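Local coordinates for glycosyltransferase Gtf1 (Streptococcus pneumoniae, PDB 4PQG), which belongs to the GT-B class of glycosyltransferases, pairing two parallel-sheet domains with an added extended antiparallel beta-sheet domain, at residues Thr10-Asn15 and Leu216-Ser221; Asp90-Tyr95 and Asp131-Ala136; Asp344-Ala349 and Gln463-Lys468. All coordinates share one frame; numbering follows the deposited sequence.

Interaction 1: residues Thr10-Asn15 and Leu216-Ser221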
loop_
_atom_site.group_PDB
_atom_site.type_symbol
_atom_site.label_atom_id
_atom_site.label_comp_id
_atom_site.label_asym_id
_atom_site.label_seq_id
_atom_site.Cartn_x
_atom_site.Cartn_y
_atom_site.Cartn_z
ATOM N N THR A 10 -17.724 -6.251 14.241
ATOM C CA THR A 10 -16.334 -6.007 13.863
ATOM C C THR A 10 -16.240 -5.941 12.341
ATOM O O THR A 10 -16.865 -6.738 11.621
ATOM C CB THR A 10 -15.361 -7.065 14.450
ATOM O OG1 THR A 10 -15.441 -7.036 15.875
ATOM C CG2 THR A 10 -13.909 -6.769 14.062
ATOM N N ILE A 11 -15.481 -4.959 11.867
ATOM C CA ILE A 11 -15.205 -4.822 10.451
ATOM C C ILE A 11 -13.805 -5.376 10.173
ATOM O O ILE A 11 -12.818 -4.854 10.674
ATOM C CB ILE A 11 -15.367 -3.366 9.987
ATOM C CG1 ILE A 11 -16.804 -2.894 10.270
ATOM C CG2 ILE A 11 -15.048 -3.242 8.496
ATOM C CD1 ILE A 11 -16.949 -1.389 10.338
ATOM N N TYR A 12 -13.753 -6.464 9.409
ATOM C CA TYR A 12 -12.501 -7.121 9.049
ATOM C C TYR A 12 -12.156 -6.691 7.644
ATOM O O TYR A 12 -12.983 -6.789 6.740
ATOM C CB TYR A 12 -12.635 -8.655 9.115
ATOM C CG TYR A 12 -12.941 -9.153 10.513
ATOM C CD1 TYR A 12 -11.921 -9.343 11.456
ATOM C CD2 TYR A 12 -14.260 -9.404 10.904
ATOM C CE1 TYR A 12 -12.208 -9.780 12.750
ATOM C CE2 TYR A 12 -14.556 -9.846 12.190
ATOM C CZ TYR A 12 -13.535 -10.026 13.103
ATOM O OH TYR A 12 -13.860 -10.441 14.368
ATOM N N ASN A 13 -10.931 -6.217 7.468
ATOM C CA ASN A 13 -10.453 -5.755 6.172
ATOM C C ASN A 13 -9.258 -6.624 5.774
ATOM O O ASN A 13 -8.335 -6.812 6.575
ATOM C CB ASN A 13 -9.998 -4.301 6.278
ATOM C CG ASN A 13 -11.052 -3.393 6.905
ATOM O OD1 ASN A 13 -11.677 -2.611 6.210
ATOM N ND2 ASN A 13 -11.225 -3.478 8.234
ATOM N N ILE A 14 -9.271 -7.108 4.538
ATOM C CA ILE A 14 -8.291 -8.094 4.062
ATOM C C ILE A 14 -7.443 -7.558 2.897
ATOM O O ILE A 14 -7.973 -7.104 1.873
ATOM C CB ILE A 14 -8.983 -9.424 3.675
ATOM C CG1 ILE A 14 -9.585 -10.079 4.935
ATOM C CG2 ILE A 14 -7.995 -10.385 3.045
ATOM C CD1 ILE A 14 -10.563 -11.203 4.671
ATOM N N ASN A 15 -6.128 -7.594 3.086
ATOM C CA ASN A 15 -5.174 -7.164 2.074
ATOM C C ASN A 15 -4.066 -8.223 2.035
ATOM O O ASN A 15 -3.936 -9.026 2.965
ATOM C CB ASN A 15 -4.612 -5.785 2.449
ATOM C CG ASN A 15 -3.882 -5.085 1.290
ATOM O OD1 ASN A 15 -3.748 -5.616 0.195
ATOM N ND2 ASN A 15 -3.404 -3.886 1.554
ATOM N N LEU A 216 -12.077 -16.674 13.189
ATOM C CA LEU A 216 -12.653 -15.351 13.486
ATOM C C LEU A 216 -14.030 -15.445 14.138
ATOM O O LEU A 216 -14.479 -14.484 14.770
ATOM C CB LEU A 216 -12.753 -14.464 12.229
ATOM C CG LEU A 216 -11.432 -14.208 11.498
ATOM C CD1 LEU A 216 -11.660 -13.502 10.165
ATOM C CD2 LEU A 216 -10.464 -13.431 12.378
ATOM N N ASN A 217 -14.694 -16.584 13.959
ATOM C CA ASN A 217 -16.024 -16.816 14.513
ATOM C C ASN A 217 -16.957 -15.699 14.051
ATOM O O ASN A 217 -17.550 -14.980 14.865
ATOM C CB ASN A 217 -15.968 -16.939 16.046
ATOM C CG ASN A 217 -15.350 -18.252 16.502
ATOM O OD1 ASN A 217 -15.524 -19.282 15.856
ATOM N ND2 ASN A 217 -14.624 -18.222 17.614
ATOM N N LEU A 218 -17.044 -15.547 12.729
ATOM C CA LEU A 218 -17.801 -14.452 12.119
ATOM C C LEU A 218 -19.288 -14.528 12.477
ATOM O O LEU A 218 -19.886 -15.600 12.390
ATOM C CB LEU A 218 -17.631 -14.477 10.597
ATOM C CG LEU A 218 -16.247 -14.105 10.062
ATOM C CD1 LEU A 218 -16.190 -14.304 8.554
ATOM C CD2 LEU A 218 -15.894 -12.680 10.451
ATOM N N ASN A 219 -19.860 -13.394 12.882
ATOM C CA ASN A 219 -21.295 -13.285 13.165
ATOM C C ASN A 219 -21.989 -12.613 11.992
ATOM O O ASN A 219 -21.345 -11.942 11.184
ATOM C CB ASN A 219 -21.563 -12.439 14.423
ATOM C CG ASN A 219 -20.906 -13.000 15.682
ATOM O OD1 ASN A 219 -20.242 -12.266 16.422
ATOM N ND2 ASN A 219 -21.103 -14.289 15.944
ATOM N N LYS A 220 -23.309 -12.772 11.921
ATOM C CA LYS A 220 -24.113 -12.153 10.884
ATOM C C LYS A 220 -23.960 -10.623 10.878
ATOM O O LYS A 220 -24.039 -10.010 9.826
ATOM C CB LYS A 220 -25.579 -12.555 11.040
ATOM C CG LYS A 220 -26.401 -12.445 9.767
ATOM C CD LYS A 220 -27.897 -12.561 10.065
ATOM C CE LYS A 220 -28.742 -11.854 9.010
ATOM N NZ LYS A 220 -28.478 -10.380 8.974
ATOM N N SER A 221 -23.707 -10.019 12.037
ATOM C CA SER A 221 -23.552 -8.567 12.116
ATOM C C SER A 221 -22.134 -8.077 11.779
ATOM O O SER A 221 -21.877 -6.873 11.793
ATOM C CB SER A 221 -23.993 -8.031 13.482
ATOM O OG SER A 221 -23.099 -8.422 14.511
#

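Interaction 2: residues Asp90-Tyr95 and Asp131-Ala136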
loop_
_atom_site.group_PDB
_atom_site.type_symbol
_atom_site.label_atom_id
_atom_site.label_comp_id
_atom_site.label_asym_id
_atom_site.label_seq_id
_atom_site.Cartn_x
_atom_site.Cartn_y
_atom_site.Cartn_z
ATOM N N ASP A 90 21.958 -8.805 23.253
ATOM C CA ASP A 90 22.235 -9.726 24.355
ATOM C C ASP A 90 21.135 -10.751 24.488
ATOM O O ASP A 90 21.410 -11.935 24.704
ATOM C CB ASP A 90 22.384 -8.960 25.676
ATOM C CG ASP A 90 23.653 -8.146 25.725
ATOM O OD1 ASP A 90 24.710 -8.659 25.292
ATOM O OD2 ASP A 90 23.590 -6.985 26.180
ATOM N N ASP A 91 19.894 -10.290 24.367
ATOM C CA ASP A 91 18.736 -11.186 24.343
ATOM C C ASP A 91 18.863 -12.193 23.220
ATOM O O ASP A 91 18.528 -13.364 23.399
ATOM C CB ASP A 91 17.438 -10.411 24.135
ATOM C CG ASP A 91 17.110 -9.494 25.279
ATOM O OD1 ASP A 91 17.441 -9.825 26.439
ATOM O OD2 ASP A 91 16.494 -8.443 25.003
ATOM N N VAL A 92 19.341 -11.729 22.065
ATOM C CA VAL A 92 19.508 -12.582 20.879
ATOM C C VAL A 92 20.578 -13.638 21.081
ATOM O O VAL A 92 20.359 -14.822 20.779
ATOM C CB VAL A 92 19.837 -11.758 19.604
ATOM C CG1 VAL A 92 20.382 -12.649 18.496
ATOM C CG2 VAL A 92 18.605 -11.031 19.124
ATOM N N LEU A 93 21.726 -13.229 21.611
ATOM C CA LEU A 93 22.848 -14.150 21.788
ATOM C C LEU A 93 22.555 -15.254 22.818
ATOM O O LEU A 93 23.218 -16.301 22.817
ATOM C CB LEU A 93 24.133 -13.389 22.137
ATOM C CG LEU A 93 24.653 -12.364 21.115
ATOM C CD1 LEU A 93 25.868 -11.596 21.644
ATOM C CD2 LEU A 93 24.946 -12.987 19.742
ATOM N N ALA A 94 21.552 -15.029 23.671
ATOM C CA ALA A 94 21.099 -16.029 24.644
ATOM C C ALA A 94 20.463 -17.252 23.965
ATOM O O ALA A 94 20.445 -18.343 24.528
ATOM C CB ALA A 94 20.117 -15.406 25.636
ATOM N N TYR A 95 19.928 -17.063 22.764
ATOM C CA TYR A 95 19.364 -18.179 21.995
ATOM C C TYR A 95 20.467 -19.079 21.415
ATOM O O TYR A 95 20.242 -20.254 21.125
ATOM C CB TYR A 95 18.459 -17.665 20.876
ATOM C CG TYR A 95 17.129 -17.092 21.338
ATOM C CD1 TYR A 95 15.977 -17.889 21.386
ATOM C CD2 TYR A 95 17.020 -15.753 21.721
ATOM C CE1 TYR A 95 14.757 -17.364 21.814
ATOM C CE2 TYR A 95 15.811 -15.220 22.155
ATOM C CZ TYR A 95 14.678 -16.026 22.193
ATOM O OH TYR A 95 13.464 -15.492 22.596
ATOM N N ASP A 131 20.706 -1.053 19.848
ATOM C CA ASP A 131 20.999 -2.479 19.939
ATOM C C ASP A 131 19.747 -3.380 19.821
ATOM O O ASP A 131 19.775 -4.543 20.237
ATOM C CB ASP A 131 21.828 -2.796 21.202
ATOM C CG ASP A 131 21.009 -2.752 22.485
ATOM O OD1 ASP A 131 19.876 -2.211 22.493
ATOM O OD2 ASP A 131 21.511 -3.269 23.503
ATOM N N LEU A 132 18.665 -2.845 19.249
ATOM C CA LEU A 132 17.445 -3.634 18.998
ATOM C C LEU A 132 17.629 -4.517 17.757
ATOM O O LEU A 132 18.142 -4.050 16.727
ATOM C CB LEU A 132 16.219 -2.716 18.859
ATOM C CG LEU A 132 15.930 -1.733 20.013
ATOM C CD1 LEU A 132 14.758 -0.813 19.685
ATOM C CD2 LEU A 132 15.678 -2.442 21.339
ATOM N N VAL A 133 17.232 -5.791 17.853
ATOM C CA VAL A 133 17.497 -6.770 16.789
ATOM C C VAL A 133 16.207 -7.345 16.194
ATOM O O VAL A 133 15.444 -8.012 16.888
ATOM C CB VAL A 133 18.399 -7.922 17.264
ATOM C CG1 VAL A 133 18.693 -8.883 16.113
ATOM C CG2 VAL A 133 19.709 -7.381 17.835
ATOM N N GLN A 134 16.001 -7.081 14.905
ATOM C CA GLN A 134 14.769 -7.428 14.189
ATOM C C GLN A 134 14.802 -8.919 13.846
ATOM O O GLN A 134 13.811 -9.612 14.021
ATOM C CB GLN A 134 14.619 -6.539 12.929
ATOM C CG GLN A 134 13.390 -6.778 12.054
ATOM C CD GLN A 134 13.597 -7.894 11.028
ATOM O OE1 GLN A 134 14.704 -8.058 10.485
ATOM N NE2 GLN A 134 12.535 -8.665 10.752
ATOM N N HIS A 135 15.946 -9.391 13.356
ATOM C CA HIS A 135 16.169 -10.821 13.117
ATOM C C HIS A 135 17.635 -11.158 13.145
ATOM O O HIS A 135 18.475 -10.263 13.052
ATOM C CB HIS A 135 15.476 -11.298 11.833
ATOM C CG HIS A 135 16.211 -10.977 10.559
ATOM N ND1 HIS A 135 16.090 -9.796 9.935
ATOM C CD2 HIS A 135 17.039 -11.762 9.757
ATOM C CE1 HIS A 135 16.815 -9.806 8.806
ATOM N NE2 HIS A 135 17.389 -11.015 8.690
ATOM N N ALA A 136 17.948 -12.446 13.294
ATOM C CA ALA A 136 19.328 -12.934 13.449
ATOM C C ALA A 136 19.506 -14.217 12.672
ATOM O O ALA A 136 18.558 -15.006 12.541
ATOM C CB ALA A 136 19.650 -13.180 14.914
HETATM O O HOH W 1 22.539 -5.791 23.871
#

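Interaction 3: residues Asp344-Ala349 and Gln463-Lys468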
loop_
_atom_site.group_PDB
_atom_site.type_symbol
_atom_site.label_atom_id
_atom_site.label_comp_id
_atom_site.label_asym_id
_atom_site.label_seq_id
_atom_site.Cartn_x
_atom_site.Cartn_y
_atom_site.Cartn_z
ATOM N N ASP A 344 8.415 9.946 -16.267
ATOM C CA ASP A 344 9.417 10.333 -17.269
ATOM C C ASP A 344 8.904 11.407 -18.220
ATOM O O ASP A 344 9.646 12.319 -18.582
ATOM C CB ASP A 344 9.984 9.128 -18.025
ATOM C CG ASP A 344 8.910 8.300 -18.697
ATOM O OD1 ASP A 344 7.939 7.930 -17.998
ATOM O OD2 ASP A 344 9.042 8.020 -19.913
ATOM N N TRP A 345 7.631 11.315 -18.599
ATOM C CA TRP A 345 6.982 12.370 -19.371
ATOM C C TRP A 345 6.983 13.683 -18.647
ATOM O O TRP A 345 7.236 14.726 -19.267
ATOM C CB TRP A 345 5.564 11.976 -19.778
ATOM C CG TRP A 345 5.477 10.746 -20.654
ATOM C CD1 TRP A 345 6.503 10.122 -21.351
ATOM C CD2 TRP A 345 4.270 9.971 -20.988
ATOM N NE1 TRP A 345 6.035 9.040 -22.048
ATOM C CE2 TRP A 345 4.712 8.890 -21.877
ATOM C CE3 TRP A 345 2.929 10.046 -20.630
ATOM C CZ2 TRP A 345 3.831 7.945 -22.383
ATOM C CZ3 TRP A 345 2.046 9.081 -21.135
ATOM C CH2 TRP A 345 2.490 8.057 -22.000
ATOM N N LEU A 346 6.722 13.668 -17.334
ATOM C CA LEU A 346 6.758 14.901 -16.546
ATOM C C LEU A 346 8.153 15.510 -16.474
ATOM O O LEU A 346 8.307 16.742 -16.574
ATOM C CB LEU A 346 6.240 14.681 -15.112
ATOM C CG LEU A 346 4.776 14.257 -14.983
ATOM C CD1 LEU A 346 4.441 14.070 -13.508
ATOM C CD2 LEU A 346 3.869 15.303 -15.625
ATOM N N VAL A 347 9.162 14.665 -16.270
ATOM C CA VAL A 347 10.532 15.152 -16.187
ATOM C C VAL A 347 10.917 15.873 -17.494
ATOM O O VAL A 347 11.392 17.019 -17.453
ATOM C CB VAL A 347 11.545 14.029 -15.823
ATOM C CG1 VAL A 347 12.981 14.514 -15.967
ATOM C CG2 VAL A 347 11.319 13.545 -14.395
ATOM N N LYS A 348 10.685 15.223 -18.637
ATOM C CA LYS A 348 10.936 15.840 -19.960
ATOM C C LYS A 348 10.149 17.138 -20.220
ATOM O O LYS A 348 10.662 18.083 -20.840
ATOM C CB LYS A 348 10.700 14.828 -21.081
ATOM C CG LYS A 348 11.592 13.600 -20.950
ATOM C CD LYS A 348 11.632 12.776 -22.224
ATOM C CE LYS A 348 12.687 11.687 -22.123
ATOM N NZ LYS A 348 12.882 11.050 -23.455
ATOM N N ALA A 349 8.910 17.184 -19.733
ATOM C CA ALA A 349 8.088 18.382 -19.814
ATOM C C ALA A 349 8.687 19.518 -18.988
ATOM O O ALA A 349 8.742 20.673 -19.452
ATOM C CB ALA A 349 6.666 18.087 -19.363
ATOM N N GLN A 463 5.563 18.499 -24.881
ATOM C CA GLN A 463 5.244 19.830 -25.393
ATOM C C GLN A 463 3.946 20.347 -24.780
ATOM O O GLN A 463 3.853 21.520 -24.430
ATOM C CB GLN A 463 5.172 19.807 -26.927
ATOM C CG GLN A 463 4.333 20.896 -27.578
ATOM C CD GLN A 463 4.267 20.744 -29.098
ATOM O OE1 GLN A 463 3.200 20.480 -29.675
ATOM N NE2 GLN A 463 5.421 20.881 -29.755
ATOM N N ALA A 464 2.962 19.466 -24.628
ATOM C CA ALA A 464 1.684 19.846 -24.028
ATOM C C ALA A 464 1.843 20.238 -22.566
ATOM O O ALA A 464 1.442 21.337 -22.175
ATOM C CB ALA A 464 0.638 18.745 -24.198
ATOM N N TYR A 465 2.428 19.359 -21.751
ATOM C CA TYR A 465 2.661 19.687 -20.336
ATOM C C TYR A 465 3.502 20.962 -20.183
ATOM O O TYR A 465 3.140 21.847 -19.393
ATOM C CB TYR A 465 3.306 18.513 -19.583
ATOM C CG TYR A 465 2.307 17.495 -19.092
ATOM C CD1 TYR A 465 1.813 17.546 -17.783
ATOM C CD2 TYR A 465 1.845 16.484 -19.940
ATOM C CE1 TYR A 465 0.883 16.614 -17.333
ATOM C CE2 TYR A 465 0.935 15.543 -19.494
ATOM C CZ TYR A 465 0.461 15.605 -18.193
ATOM O OH TYR A 465 -0.459 14.668 -17.780
ATOM N N ALA A 466 4.604 21.058 -20.937
ATOM C CA ALA A 466 5.450 22.266 -20.922
ATOM C C ALA A 466 4.622 23.517 -21.188
ATOM O O ALA A 466 4.707 24.479 -20.424
ATOM C CB ALA A 466 6.582 22.172 -21.933
ATOM N N ALA A 467 3.811 23.481 -22.251
ATOM C CA ALA A 467 2.943 24.608 -22.625
ATOM C C ALA A 467 1.953 24.968 -21.523
ATOM O O ALA A 467 1.677 26.146 -21.280
ATOM C CB ALA A 467 2.194 24.301 -23.917
ATOM N N LYS A 468 1.407 23.954 -20.860
ATOM C CA LYS A 468 0.419 24.190 -19.815
ATOM C C LYS A 468 1.015 24.759 -18.528
ATOM O O LYS A 468 0.426 25.655 -17.900
ATOM C CB LYS A 468 -0.422 22.938 -19.552
ATOM C CG LYS A 468 -1.531 22.731 -20.573
ATOM C CD LYS A 468 -2.393 23.987 -20.676
ATOM C CE LYS A 468 -3.516 23.812 -21.663
ATOM N NZ LYS A 468 -4.376 25.024 -21.679
#

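Interaction 1: residues Thr10-Asn15 and Leu216-Ser221
Tyr12 meets Leu216 and Leu218 where the first strand of the N-terminal Rossmann-like domain of a GT-B protein lies beside the loop that leads into its neighbouring strand. Residues 10-15 form a central strand of the parallel sheet; 216-221 carry the chain from helix 205-215 to strand 223-226, which pairs alongside. The general lesson is that an aromatic residue within a strand can bridge to the loop preceding the adjacent strand by packing against it. The backbones stay well apart, the nearest CA atoms being those of Tyr12 and Leu216 at 9.4 Å, and the side chains fill the interval.

A chi1 of -63° sets Tyr12 CG anti to the carbonyl carbon, and the side chain extends toward the loop, sliding past both leucines, which run in the opposite direction. Leu216 CD1 lies over one face of the ring, and CD2, on that same side, is 4.1 Å from Tyr12 CE1. Also on this side of the ring plane, but by CE2 and CD2, Leu218 CD2 approaches obliquely. Between the two leucines Asn217 leaves the helical run with a positive phi of 55°, and the leucines before and after it both meet the ring.

Tyr12 is also packed by Lys44 and Ile46 of strand 42-47, and its backbone is bonded to Leu223 and Ile225. The carboxylate of Asp222 ties the two segments together indirectly, one oxygen accepting from Thr10 N and the other from Asn219 N. Within the strand, Thr10 CG2 sits 3.4 Å above the ring plane, on the face opposite to the leucines and displaced toward the rim. The closest touch between the segments is that of Leu218 CD2, 3.6 Å from Tyr12 CE2 and nearly as near to Tyr12 CD2.

Interaction 2: residues Asp90-Tyr95 and Asp131-Ala136
One water oxygen is gripped by three groups where Asp90 faces Asp131. It accepts from Asp90 N at 3.1 Å, in the first turn of helix 89-93, and donates to Asp131 OD2 at 2.7 Å; a further, weak bond runs to Asp90 OD2. The two carboxylates come no nearer than 5.0 Å between Asp90 OD2 and Asp131 OD2, so the water probably eases their mutual repulsion as well as joining the segments.

Beyond the water, the direct contact is apolar and depends on the fork of Val92. Its CG1 stands anti to the backbone N (chi1 164°) and meets Ala136 CB at 3.7 Å. The other branch, CG2, presses on Val133, 3.6 Å from Val133 CB and almost as close to Val133 CG1; the two valine side chains cross at about a right angle. Val133 and Ala136, three residues apart, would point to opposite faces of a regular strand. Here the chain turns a corner at Gln134, where psi falls to -45°, and both residues are brought round to the helix.

Cys123 and Phe150, from the strands on either side, also pack on Val92. The arrangement is that of a short helix laid on one face of a meandering antiparallel sheet, here the GtfA extended beta-sheet domain.

Interaction 3: residues Asp344-Ala349 and Gln463-Lys468
Leu346 and Tyr465 are brought together by similar first torsions: each places its CG anti to the carbonyl carbon, with chi1 at -63° for the leucine and -84° for the tyrosine. This takes Leu346 CD2 to the ring of Tyr465, across the interval between helices 343-353 and 458-474. The methyl comes to one side of the phenol ring, 3.7 Å from Tyr465 CE1 and equally close to Tyr465 CD1, approaching obliquely.

One turn further along, small residues replace large ones. Ala349 CB lies 3.4 Å from Tyr465 CB, a tight apolar contact, and Ala349 O is 3.6 Å from Ala466 CB. With alanines at 349 and 466, their CA atoms come within 4.8 Å of each other. The segment axes pass at 8.5 Å with a crossing angle of -55°, a separation consistent with the small residues at the nearest approach.

The setting is the C-terminal domain of the GT-B fold. Helix 343-353 is the crossover between parallel strands 330-334 and 361-365, and helix 458-474 follows strand 447-450 at the sheet's outer edge. Bound UDP lies about 12 Å from the Leu346 side chain, which instead packs on Phe362 as well as on the tyrosine.

At the far end of the ring, Tyr465 OH is hydrogen-bonded to Thr407 O, just beyond strand 404-406, and Phe431 meets the ring edge-to-face. The hydrogen bond and the edge-to-face contact probably limit the ring's movement while Leu346 bears on its side. At the start of helix 458-474, Lys348 NZ forms a salt bridge with Glu458 OE1, adding a charged tie between the same two helices.

The three contacts sample the three sheets of the chain. Interaction 1 belongs to the seven-stranded parallel sheet of the N-terminal domain, interaction 2 to the ten-stranded antiparallel sheet, and interaction 3 to the six-stranded parallel sheet of the C-terminal domain. Along the chain, interaction 2 is nested inside the loop closed by interaction 1, the antiparallel domain being inserted between strands 70-72 and 223-226 of the parallel sheet; interaction 3 follows afterwards. Centres of interactions 1 and 2 are 36 Å apart, whereas interaction 3 lies 46 and 51 Å from them, across the chain's centre. None touches another: each lies within its own part of a modular GT-B protein.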